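Local coordinates for lysosome-associated membrane glycoprotein 2 (Mus musculus, PDB 5GV3) that helps build lysosomes, supports autophagy and inhibits the proton channel TMEM175 to aid lysosomal acidification, here represented by its membrane-distal first luminal domain, at residues A[82-87]-A[112-117]; A[22-27]-A[88-93]; A[12-17]-A[145-150]; A[43-48]-A[61-66]. All coordinates share one frame; numbering follows the deposited sequence.

Interaction 1: residues A[82-87]-A[112-117]. With NAG (2-acetamido-2-deoxy-beta-D-glucopyranose), chain O.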
# COMPACT_ATOMS: atom_id res chain seq x y z
N SER A 82 5.77 -5.05 -12.60
CA SER A 82 6.46 -4.78 -11.35
C SER A 82 5.58 -4.03 -10.38
O SER A 82 4.80 -3.17 -10.77
CB SER A 82 7.75 -4.00 -11.60
OG SER A 82 7.49 -2.81 -12.33
N ILE A 83 5.72 -4.39 -9.11
CA ILE A 83 5.11 -3.67 -8.01
C ILE A 83 6.23 -2.82 -7.43
O ILE A 83 7.22 -3.34 -6.94
CB ILE A 83 4.53 -4.60 -6.95
CG1 ILE A 83 3.47 -5.51 -7.56
CG2 ILE A 83 3.92 -3.80 -5.82
CD1 ILE A 83 3.02 -6.59 -6.63
N HIS A 84 6.07 -1.51 -7.52
CA HIS A 84 7.20 -0.61 -7.38
C HIS A 84 6.76 0.73 -6.74
O HIS A 84 5.57 1.04 -6.70
CB HIS A 84 7.84 -0.43 -8.76
CG HIS A 84 8.92 0.61 -8.83
ND1 HIS A 84 9.94 0.67 -7.92
CD2 HIS A 84 9.13 1.60 -9.72
CE1 HIS A 84 10.74 1.68 -8.24
NE2 HIS A 84 10.26 2.27 -9.31
N ASP A 85 7.72 1.51 -6.25
CA ASP A 85 7.46 2.85 -5.74
C ASP A 85 6.38 2.90 -4.66
O ASP A 85 5.48 3.73 -4.72
CB ASP A 85 7.05 3.80 -6.87
CG ASP A 85 8.12 3.93 -7.94
OD1 ASP A 85 9.31 4.03 -7.60
OD2 ASP A 85 7.75 3.94 -9.12
N ILE A 86 6.47 2.01 -3.69
CA ILE A 86 5.55 2.07 -2.57
C ILE A 86 5.97 3.26 -1.71
O ILE A 86 7.12 3.35 -1.28
CB ILE A 86 5.56 0.79 -1.74
CG1 ILE A 86 5.17 -0.41 -2.60
CG2 ILE A 86 4.61 0.92 -0.55
CD1 ILE A 86 5.30 -1.74 -1.90
N VAL A 87 5.04 4.19 -1.51
CA VAL A 87 5.34 5.41 -0.77
C VAL A 87 4.29 5.69 0.29
O VAL A 87 3.08 5.63 0.04
CB VAL A 87 5.42 6.62 -1.72
CG1 VAL A 87 5.56 7.90 -0.92
CG2 VAL A 87 6.58 6.47 -2.69
N PRO A 112 12.18 0.61 -1.13
CA PRO A 112 13.06 0.18 -2.23
C PRO A 112 12.57 -1.08 -2.94
O PRO A 112 13.11 -1.42 -3.99
CB PRO A 112 14.40 -0.09 -1.53
CG PRO A 112 14.28 0.55 -0.17
CD PRO A 112 12.84 0.45 0.18
N GLU A 113 11.57 -1.75 -2.37
CA GLU A 113 11.08 -3.00 -2.94
C GLU A 113 10.64 -2.80 -4.38
O GLU A 113 10.03 -1.79 -4.73
CB GLU A 113 9.92 -3.56 -2.10
CG GLU A 113 9.41 -4.93 -2.57
CD GLU A 113 10.48 -6.01 -2.52
OE1 GLU A 113 11.28 -6.02 -1.55
OE2 GLU A 113 10.54 -6.84 -3.45
N ASN A 114 11.01 -3.76 -5.22
CA ASN A 114 10.54 -3.83 -6.59
C ASN A 114 10.21 -5.29 -6.85
O ASN A 114 11.09 -6.10 -7.11
CB ASN A 114 11.60 -3.31 -7.57
CG ASN A 114 11.07 -3.19 -8.99
OD1 ASN A 114 10.28 -4.01 -9.45
ND2 ASN A 114 11.51 -2.15 -9.69
N PHE A 115 8.93 -5.61 -6.76
CA PHE A 115 8.54 -7.00 -6.77
C PHE A 115 7.96 -7.41 -8.10
O PHE A 115 7.32 -6.62 -8.80
CB PHE A 115 7.54 -7.29 -5.66
CG PHE A 115 7.29 -8.76 -5.44
CD1 PHE A 115 8.31 -9.59 -5.00
CD2 PHE A 115 6.05 -9.31 -5.68
CE1 PHE A 115 8.09 -10.94 -4.79
CE2 PHE A 115 5.82 -10.66 -5.48
CZ PHE A 115 6.85 -11.48 -5.03
N LYS A 116 8.19 -8.66 -8.44
CA LYS A 116 7.80 -9.17 -9.73
C LYS A 116 6.67 -10.18 -9.72
O LYS A 116 6.68 -11.13 -8.95
CB LYS A 116 9.04 -9.75 -10.39
CG LYS A 116 9.00 -9.39 -11.79
CD LYS A 116 8.72 -7.92 -11.88
CE LYS A 116 8.99 -7.47 -13.24
NZ LYS A 116 8.35 -6.19 -13.56
N VAL A 117 5.69 -9.94 -10.59
CA VAL A 117 4.53 -10.81 -10.69
C VAL A 117 4.20 -11.04 -12.16
O VAL A 117 4.15 -10.10 -12.95
CB VAL A 117 3.30 -10.21 -9.96
CG1 VAL A 117 2.08 -11.09 -10.16
CG2 VAL A 117 3.59 -10.05 -8.48
C1 NAG O . 5.47 5.60 -10.25
C2 NAG O . 5.71 5.80 -11.75
C3 NAG O . 6.01 7.27 -12.05
C4 NAG O . 4.94 8.16 -11.42
C5 NAG O . 4.76 7.81 -9.95
C6 NAG O . 3.66 8.58 -9.25
C7 NAG O . 7.05 4.68 -13.49
C8 NAG O . 8.22 3.78 -13.76
N2 NAG O . 6.80 4.94 -12.21
O3 NAG O . 6.07 7.48 -13.45
O4 NAG O . 5.32 9.53 -11.53
O5 NAG O . 4.42 6.43 -9.83
O6 NAG O . 3.39 8.02 -7.97
O7 NAG O . 6.37 5.14 -14.40
O HOH W 1 8.54 0.20 -3.48
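Ile83 and Phe115 face each other as an antiparallel hydrogen-bonded pair, and this is the tight end of the contact. Ile83 N gives to Phe115 O at 2.8 Å, and Phe115 N returns a bond to Ile83 O at 2.8 Å. Both donors lie in the plane of the carbonyl they meet, and both bonds are nearly straight. Their side chains run side by side. CG1 of Ile83 stands beside the backbone N (chi1 -59°), and the chain then carries CD1 to the edge of the Phe115 ring, 4.2 Å from CD2. The same methyl touches Val117 CG2 at 4.0 Å. Val72 and Phe74 of the next strand and Leu145 of the other sheet also pack on Ile83.

Ser82 and Lys116 form the next, non-hydrogen-bonded pair. Lys116 bends at chi2 and brings its tail back alongside Ser82.

Beyond Ile83 the direct pairing is interrupted, at 84-85 and 112-114. Asp85 has a positive phi, 54°, and a water fills the step. The water accepts from Ile86 N at 2.8 Å and donates to Glu113 O at 2.8 Å. Nearby, Asn114 ND2 sits over one face of the His84 ring, 3.7 Å from ND1, with the two planes 19° apart. His84 ND1 has no partner in the model. Asp85 OD2 is hydrogen-bonded to Asn73 ND2 and takes a weak bond from N2 of the glycan on that residue, at 3.4 Å. Ile86 resumes the pairing with Asn111. Such a water-bridged interruption belongs here to the four-stranded antiparallel sheet of the LAMP beta-prism fold.

Interaction 2: residues A[22-27]-A[88-93]. With NAG (2-acetamido-2-deoxy-beta-D-glucopyranose), chain P; NAG (2-acetamido-2-deoxy-beta-D-glucopyranose), chain N.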
# COMPACT_ATOMS: atom_id res chain seq x y z
N PHE A 22 0.89 0.70 9.85
CA PHE A 22 2.15 1.43 9.86
C PHE A 22 2.55 1.83 11.27
O PHE A 22 1.81 2.53 11.96
CB PHE A 22 2.05 2.68 8.99
CG PHE A 22 1.68 2.39 7.57
CD1 PHE A 22 2.57 1.79 6.71
CD2 PHE A 22 0.41 2.70 7.10
CE1 PHE A 22 2.22 1.51 5.41
CE2 PHE A 22 0.05 2.42 5.80
CZ PHE A 22 0.95 1.83 4.95
N THR A 23 3.72 1.38 11.69
CA THR A 23 4.23 1.75 13.00
C THR A 23 5.20 2.90 12.83
O THR A 23 6.27 2.74 12.25
CB THR A 23 4.90 0.55 13.69
OG1 THR A 23 3.98 -0.54 13.73
CG2 THR A 23 5.29 0.90 15.11
N ILE A 24 4.80 4.08 13.29
CA ILE A 24 5.58 5.30 13.07
C ILE A 24 6.17 5.87 14.36
O ILE A 24 5.45 6.06 15.35
CB ILE A 24 4.73 6.40 12.40
CG1 ILE A 24 4.13 5.88 11.09
CG2 ILE A 24 5.57 7.67 12.16
CD1 ILE A 24 3.17 6.84 10.44
N THR A 25 7.47 6.11 14.35
CA THR A 25 8.13 6.80 15.45
C THR A 25 8.38 8.25 15.06
O THR A 25 8.97 8.51 14.02
CB THR A 25 9.47 6.13 15.83
OG1 THR A 25 9.26 4.75 16.12
CG2 THR A 25 10.09 6.82 17.06
N TYR A 26 7.92 9.18 15.89
CA TYR A 26 8.15 10.59 15.62
C TYR A 26 8.68 11.31 16.86
O TYR A 26 8.47 10.87 17.98
CB TYR A 26 6.86 11.25 15.13
CG TYR A 26 5.71 11.19 16.11
CD1 TYR A 26 4.92 10.05 16.22
CD2 TYR A 26 5.38 12.29 16.89
CE1 TYR A 26 3.87 10.00 17.11
CE2 TYR A 26 4.32 12.25 17.77
CZ TYR A 26 3.57 11.10 17.88
OH TYR A 26 2.51 11.05 18.76
N GLU A 27 9.36 12.44 16.64
CA GLU A 27 9.94 13.17 17.76
C GLU A 27 8.89 13.96 18.53
O GLU A 27 8.03 14.63 17.94
CB GLU A 27 11.05 14.12 17.27
CG GLU A 27 11.69 14.93 18.39
CD GLU A 27 12.80 15.86 17.92
OE1 GLU A 27 13.08 15.89 16.70
OE2 GLU A 27 13.39 16.54 18.77
N LEU A 88 4.76 6.00 1.49
CA LEU A 88 3.90 6.43 2.58
C LEU A 88 4.19 7.89 2.92
O LEU A 88 5.35 8.27 3.07
CB LEU A 88 4.10 5.55 3.82
CG LEU A 88 3.31 5.93 5.07
CD1 LEU A 88 1.87 5.52 4.90
CD2 LEU A 88 3.91 5.29 6.31
N SER A 89 3.15 8.70 3.02
CA SER A 89 3.30 10.08 3.48
C SER A 89 2.47 10.29 4.72
O SER A 89 1.29 9.93 4.76
CB SER A 89 2.90 11.08 2.39
OG SER A 89 3.67 10.89 1.23
N TYR A 90 3.09 10.83 5.76
CA TYR A 90 2.35 11.11 6.98
C TYR A 90 2.59 12.54 7.46
O TYR A 90 3.67 13.11 7.28
CB TYR A 90 2.68 10.09 8.07
CG TYR A 90 4.13 10.00 8.51
CD1 TYR A 90 5.03 9.21 7.81
CD2 TYR A 90 4.57 10.68 9.64
CE1 TYR A 90 6.35 9.11 8.22
CE2 TYR A 90 5.89 10.59 10.05
CZ TYR A 90 6.77 9.80 9.34
OH TYR A 90 8.08 9.70 9.76
N ASN A 91 1.54 13.11 8.04
CA ASN A 91 1.50 14.51 8.41
C ASN A 91 1.47 14.65 9.93
O ASN A 91 0.46 14.37 10.56
CB ASN A 91 0.26 15.14 7.77
CG ASN A 91 0.11 16.61 8.07
OD1 ASN A 91 0.79 17.17 8.92
ND2 ASN A 91 -0.82 17.24 7.36
N THR A 92 2.58 15.11 10.51
CA THR A 92 2.70 15.17 11.96
C THR A 92 2.03 16.40 12.55
O THR A 92 2.01 16.59 13.78
CB THR A 92 4.16 15.14 12.42
OG1 THR A 92 4.91 16.13 11.71
CG2 THR A 92 4.76 13.76 12.17
N SER A 93 1.49 17.26 11.69
CA SER A 93 0.72 18.40 12.16
C SER A 93 -0.70 17.96 12.55
O SER A 93 -1.52 18.78 12.96
CB SER A 93 0.66 19.50 11.11
OG SER A 93 1.94 20.03 10.83
C1 NAG P . 13.88 10.84 18.41
C2 NAG P . 13.82 11.19 16.92
C3 NAG P . 15.08 11.94 16.49
C4 NAG P . 15.34 13.13 17.40
C5 NAG P . 15.39 12.66 18.85
C6 NAG P . 15.60 13.79 19.83
C7 NAG P . 12.47 9.56 15.67
C8 NAG P . 12.50 8.32 14.84
N2 NAG P . 13.66 9.99 16.11
O3 NAG P . 14.92 12.38 15.15
O4 NAG P . 16.58 13.74 17.05
O5 NAG P . 14.15 12.03 19.18
O6 NAG P . 15.18 13.40 21.13
O7 NAG P . 11.42 10.15 15.92
C1 NAG N . -1.09 18.63 7.58
C2 NAG N . -1.64 19.35 6.37
C3 NAG N . -1.85 20.82 6.71
C4 NAG N . -2.78 20.95 7.91
C5 NAG N . -2.30 20.08 9.08
C6 NAG N . -3.33 19.97 10.18
C7 NAG N . -1.09 18.45 4.15
C8 NAG N . -0.09 18.43 3.03
N2 NAG N . -0.77 19.22 5.21
O3 NAG N . -2.42 21.49 5.58
O4 NAG N . -2.81 22.30 8.34
O5 NAG N . -2.03 18.73 8.65
O6 NAG N . -4.22 18.88 9.94
O7 NAG N . -2.13 17.80 4.11
O HOH W 2 9.05 10.96 12.24
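Leu88 and Phe22 make the first of two CH-pi contacts between these strands. Leu88 CD1 sits almost over the centre of the Phe22 ring, 3.7 Å from the centroid and 11° off the ring normal. Its other methyl, CD2, reaches the CG and CD1 side of the same ring. In the second contact the roles are exchanged. Ile24 CG2 lies over one face of Tyr90, 3.9 Å from the centroid and shifted toward the rim. Chi1 of Tyr90 (60°) directs the ring across Ile24, and chi2 near -85° turns its face to the CG2 methyl.

Plain apolar contacts fill in around these. Ile24 CD1 comes to 3.8 Å from Tyr90 CG, and Tyr26 CB meets Thr92 CG2 at 4.4 Å.

No hydrogen bonds join the two segments directly. The axes of their strand parts lie 10.6 Å apart and are turned by 46°, so this is face-to-face packing of the two sheets of the LAMP beta-prism. These side chains form part of the buried core between the sheets. Trp70 and Tyr140 also pack against Phe22.

The polar links are few. A water bridges Tyr90 OH, at 2.9 Å, and Thr25 O, at 3.0 Å. Tyr26 OH and Thr92 OG1 are bonded elsewhere, to Pro99 O and Ala103 O. At the outer end Asn91 OD1 accepts from Ser93 N in an Asx turn, while its ND2 carries an N-linked glycan.

Interaction 3: residues A[12-17]-A[145-150]. With ZN (zinc ion), chain C; NAG (2-acetamido-2-deoxy-beta-D-glucopyranose), chain L.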
# COMPACT_ATOMS: atom_id res chain seq x y z
N THR A 12 -13.40 -5.63 -14.93
CA THR A 12 -12.35 -5.33 -13.97
C THR A 12 -11.00 -5.19 -14.67
O THR A 12 -10.59 -6.09 -15.41
CB THR A 12 -12.25 -6.43 -12.91
OG1 THR A 12 -13.47 -6.50 -12.18
CG2 THR A 12 -11.09 -6.15 -11.96
N CYS A 13 -10.30 -4.09 -14.42
CA CYS A 13 -8.96 -3.93 -14.99
C CYS A 13 -7.88 -3.98 -13.91
O CYS A 13 -6.71 -4.18 -14.21
CB CYS A 13 -8.84 -2.62 -15.79
SG CYS A 13 -9.56 -1.17 -15.01
N LEU A 14 -8.29 -3.83 -12.65
CA LEU A 14 -7.36 -3.96 -11.52
C LEU A 14 -8.12 -4.41 -10.28
O LEU A 14 -9.15 -3.85 -9.94
CB LEU A 14 -6.63 -2.64 -11.24
CG LEU A 14 -5.61 -2.62 -10.08
CD1 LEU A 14 -4.42 -1.71 -10.39
CD2 LEU A 14 -6.23 -2.23 -8.72
N TYR A 15 -7.60 -5.44 -9.61
CA TYR A 15 -8.19 -5.87 -8.35
C TYR A 15 -7.12 -5.93 -7.27
O TYR A 15 -6.03 -6.46 -7.49
CB TYR A 15 -8.89 -7.22 -8.48
CG TYR A 15 -9.59 -7.65 -7.20
CD1 TYR A 15 -10.89 -7.24 -6.93
CD2 TYR A 15 -8.94 -8.43 -6.26
CE1 TYR A 15 -11.53 -7.61 -5.76
CE2 TYR A 15 -9.58 -8.80 -5.08
CZ TYR A 15 -10.87 -8.39 -4.84
OH TYR A 15 -11.50 -8.75 -3.68
N ALA A 16 -7.43 -5.38 -6.10
CA ALA A 16 -6.52 -5.42 -4.97
C ALA A 16 -7.30 -5.62 -3.68
O ALA A 16 -8.24 -4.90 -3.39
CB ALA A 16 -5.69 -4.14 -4.91
N GLU A 17 -6.90 -6.64 -2.92
CA GLU A 17 -7.49 -6.98 -1.63
C GLU A 17 -6.34 -7.21 -0.66
O GLU A 17 -5.48 -8.06 -0.92
CB GLU A 17 -8.39 -8.22 -1.82
CG GLU A 17 -9.04 -8.94 -0.61
CD GLU A 17 -9.83 -10.22 -1.06
OE1 GLU A 17 -10.05 -10.40 -2.28
OE2 GLU A 17 -10.25 -11.05 -0.24
N LEU A 145 -4.02 -9.90 -5.22
CA LEU A 145 -3.76 -8.81 -6.14
C LEU A 145 -3.63 -9.23 -7.60
O LEU A 145 -3.02 -10.24 -7.91
CB LEU A 145 -2.48 -8.09 -5.71
CG LEU A 145 -1.92 -7.02 -6.64
CD1 LEU A 145 -2.90 -5.88 -6.80
CD2 LEU A 145 -0.60 -6.50 -6.09
N GLN A 146 -4.24 -8.44 -8.48
CA GLN A 146 -3.95 -8.54 -9.91
C GLN A 146 -4.07 -7.19 -10.59
O GLN A 146 -5.14 -6.59 -10.64
CB GLN A 146 -4.86 -9.55 -10.62
CG GLN A 146 -4.44 -9.74 -12.08
CD GLN A 146 -5.30 -10.74 -12.85
OE1 GLN A 146 -6.36 -11.16 -12.39
NE2 GLN A 146 -4.83 -11.13 -14.03
N ALA A 147 -2.94 -6.70 -11.08
CA ALA A 147 -2.92 -5.52 -11.93
C ALA A 147 -3.02 -5.97 -13.38
O ALA A 147 -2.73 -7.13 -13.69
CB ALA A 147 -1.66 -4.71 -11.71
N PHE A 148 -3.46 -5.07 -14.24
CA PHE A 148 -3.58 -5.34 -15.67
C PHE A 148 -4.40 -6.59 -15.90
O PHE A 148 -3.90 -7.60 -16.39
CB PHE A 148 -2.19 -5.45 -16.31
CG PHE A 148 -1.26 -4.33 -15.93
CD1 PHE A 148 -1.41 -3.07 -16.50
CD2 PHE A 148 -0.25 -4.52 -15.00
CE1 PHE A 148 -0.57 -2.03 -16.15
CE2 PHE A 148 0.60 -3.48 -14.65
CZ PHE A 148 0.44 -2.23 -15.22
N VAL A 149 -5.67 -6.53 -15.53
CA VAL A 149 -6.56 -7.65 -15.70
C VAL A 149 -7.04 -7.70 -17.15
O VAL A 149 -7.53 -6.70 -17.67
CB VAL A 149 -7.77 -7.55 -14.77
CG1 VAL A 149 -8.66 -8.77 -14.93
CG2 VAL A 149 -7.31 -7.41 -13.32
N GLN A 150 -6.91 -8.85 -17.78
CA GLN A 150 -7.30 -8.99 -19.18
C GLN A 150 -8.68 -9.61 -19.31
O GLN A 150 -9.09 -10.41 -18.47
CB GLN A 150 -6.27 -9.82 -19.94
CG GLN A 150 -4.92 -9.14 -20.09
CD GLN A 150 -3.89 -10.03 -20.75
OE1 GLN A 150 -4.16 -11.20 -21.04
NE2 GLN A 150 -2.70 -9.49 -20.98
ZN ZN C . -11.05 -12.07 -1.80
C1 NAG L . -15.24 -6.24 -9.13
C2 NAG L . -15.84 -7.55 -8.55
C3 NAG L . -16.65 -8.31 -9.61
C4 NAG L . -17.66 -7.38 -10.26
C5 NAG L . -16.96 -6.14 -10.80
C6 NAG L . -17.92 -5.13 -11.39
C7 NAG L . -13.76 -9.02 -8.47
C8 NAG L . -13.51 -8.80 -9.94
N2 NAG L . -14.83 -8.41 -7.91
O3 NAG L . -17.31 -9.42 -9.01
O4 NAG L . -18.31 -8.06 -11.34
O5 NAG L . -16.29 -5.47 -9.72
O6 NAG L . -18.28 -4.14 -10.42
O7 NAG L . -13.02 -9.72 -7.79
O HOH W 3 -4.38 -2.64 -14.06
O HOH W 4 -11.23 -12.35 -3.87
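Val149 is pressed against the backbone of Thr12 and Cys13. Its CB lies 3.2 Å from Thr12 O, and its CG2 methyl rests beside the Cys13 carbonyl. Val149 N also donates to Cys13 O at 2.9 Å, a straight bond that arrives from above the carbonyl plane. A water spans Cys13 O and Phe148 N beside it.

Leu145 holds the other end. With CG opposite the backbone N (chi1 172°), its CD1 reaches 3.3 Å from Tyr15 O and 3.8 Å from Ala16 CB.

Tyr15 pairs with Gln146 through two nearly straight bonds, Tyr15 N to Gln146 O at 2.9 Å and Gln146 N to Tyr15 O at 2.8 Å. Its ring carries the acetamide oxygen O7 of a glycan over one face. Its hydroxyl gives a short bond to Glu17 OE1, 2.6 Å away, met from above the carboxylate plane. Both oxygens of that carboxylate bind a zinc ion, so the tyrosine probably helps to place the ligand.

On the other edge of strand 11-28, Cys13 and Leu14 form a classic bulge opposite Leu6 of strand 2-8. Cys13 is tied to Cys51 by a disulfide. Strand 136-146 is the antiparallel neighbour of strand 11-28 in the same sheet, while Leu145 and Ala147 reach across to Phe74 of the four-stranded sheet.

Interaction 4: residues A[43-48]-A[61-66]. With ZN (zinc ion), chain D.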
# COMPACT_ATOMS: atom_id res chain seq x y z
N LYS A 43 -13.01 3.04 5.20
CA LYS A 43 -13.49 4.38 5.55
C LYS A 43 -12.46 5.23 4.85
O LYS A 43 -12.74 6.33 4.38
CB LYS A 43 -13.53 4.68 7.06
CG LYS A 43 -14.79 4.25 7.79
CD LYS A 43 -16.02 5.00 7.29
CE LYS A 43 -17.28 4.56 8.02
NZ LYS A 43 -18.50 5.21 7.46
N ALA A 44 -11.26 4.65 4.74
CA ALA A 44 -10.16 5.26 4.03
C ALA A 44 -10.54 5.28 2.56
O ALA A 44 -11.22 4.38 2.09
CB ALA A 44 -8.87 4.50 4.25
N THR A 45 -10.15 6.34 1.86
CA THR A 45 -10.54 6.47 0.47
C THR A 45 -9.44 6.00 -0.48
O THR A 45 -8.28 5.89 -0.08
CB THR A 45 -10.90 7.93 0.16
OG1 THR A 45 -9.82 8.78 0.53
CG2 THR A 45 -12.13 8.33 0.96
N HIS A 46 -9.81 5.69 -1.73
CA HIS A 46 -8.83 5.23 -2.71
C HIS A 46 -8.73 6.21 -3.89
O HIS A 46 -8.41 5.80 -5.01
CB HIS A 46 -9.16 3.82 -3.23
CG HIS A 46 -10.47 3.72 -3.93
ND1 HIS A 46 -11.54 2.99 -3.46
CD2 HIS A 46 -10.89 4.29 -5.09
CE1 HIS A 46 -12.56 3.12 -4.30
NE2 HIS A 46 -12.18 3.91 -5.29
N ASP A 47 -8.98 7.49 -3.63
CA ASP A 47 -8.99 8.52 -4.67
C ASP A 47 -7.69 8.60 -5.45
O ASP A 47 -6.61 8.59 -4.86
CB ASP A 47 -9.29 9.90 -4.07
CG ASP A 47 -10.73 10.03 -3.61
OD1 ASP A 47 -11.59 9.24 -4.06
OD2 ASP A 47 -11.01 10.94 -2.80
N GLY A 48 -7.77 8.63 -6.78
CA GLY A 48 -6.56 8.75 -7.57
C GLY A 48 -6.11 7.41 -8.14
O GLY A 48 -5.22 7.35 -8.99
N MET A 61 -3.92 4.53 -4.90
CA MET A 61 -3.69 5.56 -3.90
C MET A 61 -4.69 5.44 -2.75
O MET A 61 -5.87 5.23 -2.97
CB MET A 61 -3.77 6.95 -4.53
CG MET A 61 -2.77 7.15 -5.65
SD MET A 61 -2.89 8.77 -6.42
CE MET A 61 -2.36 9.81 -5.05
N ILE A 62 -4.20 5.49 -1.52
CA ILE A 62 -5.06 5.38 -0.35
C ILE A 62 -4.90 6.61 0.53
O ILE A 62 -3.79 7.00 0.85
CB ILE A 62 -4.74 4.11 0.45
CG1 ILE A 62 -4.95 2.86 -0.43
CG2 ILE A 62 -5.57 4.05 1.72
CD1 ILE A 62 -6.41 2.63 -0.84
N GLN A 63 -6.01 7.23 0.92
CA GLN A 63 -5.95 8.35 1.87
C GLN A 63 -6.70 7.98 3.14
O GLN A 63 -7.70 7.27 3.10
CB GLN A 63 -6.53 9.64 1.28
CG GLN A 63 -6.06 9.98 -0.12
CD GLN A 63 -6.75 9.14 -1.19
OE1 GLN A 63 -7.93 8.84 -1.08
NE2 GLN A 63 -6.00 8.75 -2.20
N PHE A 64 -6.20 8.45 4.27
CA PHE A 64 -6.85 8.22 5.55
C PHE A 64 -6.77 9.48 6.42
O PHE A 64 -5.75 9.74 7.05
CB PHE A 64 -6.21 7.03 6.26
CG PHE A 64 -6.76 6.78 7.63
CD1 PHE A 64 -8.12 6.68 7.84
CD2 PHE A 64 -5.90 6.63 8.71
CE1 PHE A 64 -8.62 6.45 9.11
CE2 PHE A 64 -6.40 6.40 9.98
CZ PHE A 64 -7.76 6.30 10.18
N GLY A 65 -7.85 10.25 6.43
CA GLY A 65 -7.91 11.47 7.21
C GLY A 65 -7.01 12.60 6.73
O GLY A 65 -6.94 12.88 5.54
N PHE A 66 -6.30 13.22 7.67
CA PHE A 66 -5.43 14.36 7.36
C PHE A 66 -4.02 13.84 7.36
O PHE A 66 -3.09 14.44 6.80
CB PHE A 66 -5.51 15.46 8.42
CG PHE A 66 -6.89 15.77 8.91
CD1 PHE A 66 -7.78 16.48 8.13
CD2 PHE A 66 -7.28 15.37 10.20
CE1 PHE A 66 -9.05 16.77 8.59
CE2 PHE A 66 -8.55 15.67 10.66
CZ PHE A 66 -9.43 16.37 9.85
ZN ZN D . -13.96 3.72 -6.22
O HOH W 5 -13.73 1.65 -6.26
O HOH W 6 -14.88 1.95 -5.62
O HOH W 7 -15.26 3.04 -4.73
O HOH W 8 -13.68 5.80 -6.11
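This is a surface contact in which an irregular loop lies antiparallel along strand 59-64, the outermost strand of the four-stranded sheet within this chain. Thr45 and Gln63 form its single bridge. Thr45 N gives to Gln63 O at 2.9 Å, and Gln63 N gives to Thr45 O at 2.8 Å.

The side chain of Gln63 does the rest of the polar work. It bends at chi2 (77°), which folds the amide back over the loop. OE1 takes a bond from Thr45 OG1 at 2.5 Å, a length shorter than usual and to be read with caution, and a weak one from Asp47 N, 3.1 Å. NE2 returns a weak bond to Asp47 O. Both ends of the amide are therefore engaged, which should limit its rotation.

Apolar groups flank this network. Ala44 CB touches CG2 of Ile62 and CB of Phe64, and it comes within 3.2 Å of Gln63 O. At the far end Met61 reaches Gly48 with its sulfur, SD lying 3.8 Å from Gly48 CA. Gly48 has a phi of 100°, and without a side chain it admits the sulfur. Ser49 OG bonds both His46 O and Met61 N beyond it.

His46 CB is directed away overall, yet still touches Ile62 CD1 at 3.8 Å. NE2 of its ring binds a zinc ion at 2.0 Å, and the other modelled ligands are waters, some too close together to be present at once. The loop after strand 32-39 is thus pinned to the edge strand of the four-stranded sheet by one antiparallel beta bridge and a glutamine side chain, beside a surface zinc site.

From the N terminus, strand 11-28 opens interaction 3 with residues 12-17 and then interaction 2 with residues 22-27. Interaction 4 opens at 43-48 and closes at 61-66, the shortest loop, nested inside both. Residues 82-87 open interaction 1. The same strand then closes interaction 2 at 88-93, so interactions 1 and 2 cross. Interaction 1 closes at 112-117, and interaction 3 closes last, at 145-150, enclosing all the others. Interactions 1 and 4 reach the four-stranded sheet, interaction 3 lies in the other, and interaction 2 joins the two. Ile83 touches Leu145 between interactions 1 and 3, and Asn91 touches Phe66 between interactions 2 and 4.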